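Local coordinates for glyoxalase family protein (Bacillus cereus, PDB 1ZSW) that binds a zinc ion and, as a member of the glyoxalase/dioxygenase (VOC) superfamily, is probably a metal-dependent enzyme whose reaction is not established, at residues A[43-46]-A[47-51]. Sequence-based numbering, arbitrary orientation. Where two conformers were deposited one is given.
Sequences ENNH and FYKNV
The imidazole of His-46 crosses Asn-50 at about a right angle, CE1 3.7 Å from its CB, and slants past Val-51, NE2 3.8 Å from CG2. With chi1 at 178° the ring extends away from its own backbone N and reaches both residues. Two residues earlier, the amide of Asn-44 meets the ring of Tyr-48, its OD1 3.3 Å from CE1 and the two planes about 40° apart. Asn-45 and Lys-49 run side by side, and the lysine chain, bent at its last two torsions, brings CE up to the amide while NZ forms a salt bridge with Glu-337. Regular i to i+4 hydrogen bonds link Phe-47, Tyr-48 and Lys-49 to Glu-43, Asn-44 and Asn-45. The last turn then widens in pi fashion: Val-51 N donates to His-46 O at 3.1 Å, and the bond from Asn-50 N to the same oxygen is weak. Helix 41-51 is the single helix of a βαβββ module of the vicinal oxygen chelate fold, between strands 31-38 and 55-62; it packs Asn-44 and Asn-45 on strand 69-74, while the Tyr-48 ring meets Phe-86 of strand 83-88 and its OH hydrogen-bonds Asp-145, and Arg-121 of helix 112-124 holds the carbonyls of Asn-50 and Val-51.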
loop_
_atom_site.group_PDB
_atom_site.type_symbol
_atom_site.label_atom_id
_atom_site.label_comp_id
_atom_site.label_asym_id
_atom_site.label_seq_id
_atom_site.Cartn_x
_atom_site.Cartn_y
_atom_site.Cartn_z
ATOM N N GLU A 43 13.591 -14.423 -2.835
ATOM C CA GLU A 43 12.297 -15.018 -3.195
ATOM C C GLU A 43 11.234 -13.927 -3.375
ATOM O O GLU A 43 10.355 -14.030 -4.233
ATOM C CB GLU A 43 11.875 -16.041 -2.136
ATOM C CG GLU A 43 12.816 -17.250 -2.077
ATOM C CD GLU A 43 12.670 -18.070 -0.809
ATOM O OE1 GLU A 43 12.009 -17.610 0.147
ATOM O OE2 GLU A 43 13.243 -19.185 -0.762
ATOM N N ASN A 44 11.353 -12.870 -2.572
ATOM C CA ASN A 44 10.425 -11.747 -2.651
ATOM C C ASN A 44 10.575 -11.016 -3.976
ATOM O O ASN A 44 9.603 -10.772 -4.679
ATOM C CB ASN A 44 10.655 -10.811 -1.446
ATOM C CG ASN A 44 9.701 -9.634 -1.450
ATOM O OD1 ASN A 44 8.517 -9.770 -1.119
ATOM N ND2 ASN A 44 10.209 -8.479 -1.819
ATOM N N ASN A 45 11.829 -10.747 -4.351
ATOM C CA ASN A 45 12.139 -10.145 -5.634
ATOM C C ASN A 45 11.637 -10.996 -6.802
ATOM O O ASN A 45 11.041 -10.466 -7.718
ATOM C CB ASN A 45 13.656 -9.906 -5.728
ATOM C CG ASN A 45 14.095 -9.292 -7.065
ATOM O OD1 ASN A 45 14.770 -9.958 -7.864
ATOM N ND2 ASN A 45 13.724 -8.039 -7.309
ATOM N N HIS A 46 11.838 -12.310 -6.729
ATOM C CA HIS A 46 11.384 -13.143 -7.809
ATOM C C HIS A 46 9.861 -13.025 -7.946
ATOM O O HIS A 46 9.337 -12.835 -9.039
ATOM C CB HIS A 46 11.805 -14.601 -7.634
ATOM C CG HIS A 46 11.289 -15.474 -8.733
ATOM N ND1 HIS A 46 11.824 -15.457 -10.004
ATOM C CD2 HIS A 46 10.245 -16.339 -8.769
ATOM C CE1 HIS A 46 11.142 -16.292 -10.773
ATOM N NE2 HIS A 46 10.185 -16.843 -10.046
ATOM N N PHE A 47 9.140 -13.071 -6.834
ATOM C CA PHE A 47 7.694 -13.041 -6.938
ATOM C C PHE A 47 7.132 -11.732 -7.452
ATOM O O PHE A 47 6.295 -11.722 -8.383
ATOM C CB PHE A 47 7.065 -13.360 -5.571
ATOM C CG PHE A 47 5.594 -13.594 -5.648
ATOM C CD1 PHE A 47 5.090 -14.815 -6.084
ATOM C CD2 PHE A 47 4.708 -12.590 -5.310
ATOM C CE1 PHE A 47 3.715 -15.025 -6.152
ATOM C CE2 PHE A 47 3.326 -12.783 -5.366
ATOM C CZ PHE A 47 2.825 -14.016 -5.780
ATOM N N TYR A 48 7.585 -10.607 -6.868
ATOM C CA TYR A 48 6.942 -9.316 -7.204
ATOM C C TYR A 48 7.396 -8.754 -8.545
ATOM O O TYR A 48 6.633 -8.103 -9.244
ATOM C CB TYR A 48 7.058 -8.291 -6.022
ATOM C CG TYR A 48 6.167 -8.804 -4.927
ATOM C CD1 TYR A 48 6.666 -9.680 -3.964
ATOM C CD2 TYR A 48 4.804 -8.550 -4.972
ATOM C CE1 TYR A 48 5.805 -10.278 -2.985
ATOM C CE2 TYR A 48 3.945 -9.119 -4.013
ATOM C CZ TYR A 48 4.458 -9.982 -3.049
ATOM O OH TYR A 48 3.572 -10.559 -2.132
ATOM N N LYS A 49 8.632 -9.046 -8.918
ATOM C CA LYS A 49 9.168 -8.571 -10.191
ATOM C C LYS A 49 8.945 -9.597 -11.290
ATOM O O LYS A 49 8.308 -9.299 -12.278
ATOM C CB LYS A 49 10.649 -8.217 -10.044
ATOM C CG LYS A 49 11.285 -7.714 -11.335
ATOM C CD LYS A 49 12.716 -7.220 -11.089
ATOM C CE LYS A 49 13.614 -8.367 -10.679
ATOM N NZ LYS A 49 13.932 -9.296 -11.811
ATOM N N ASN A 50 9.425 -10.817 -11.107
ATOM C CA ASN A 50 9.331 -11.793 -12.209
ATOM C C ASN A 50 7.940 -12.377 -12.414
ATOM O O ASN A 50 7.485 -12.486 -13.548
ATOM C CB ASN A 50 10.401 -12.874 -12.066
ATOM C CG ASN A 50 11.800 -12.286 -12.135
ATOM O OD1 ASN A 50 12.621 -12.497 -11.253
ATOM N ND2 ASN A 50 12.045 -11.475 -13.162
ATOM N N VAL A 51 7.246 -12.709 -11.328
ATOM C CA VAL A 51 5.926 -13.352 -11.478
ATOM C C VAL A 51 4.858 -12.293 -11.673
ATOM O O VAL A 51 4.085 -12.328 -12.625
ATOM C CB VAL A 51 5.601 -14.301 -10.308
ATOM C CG1 VAL A 51 4.201 -14.940 -10.482
ATOM C CG2 VAL A 51 6.704 -15.387 -10.159
#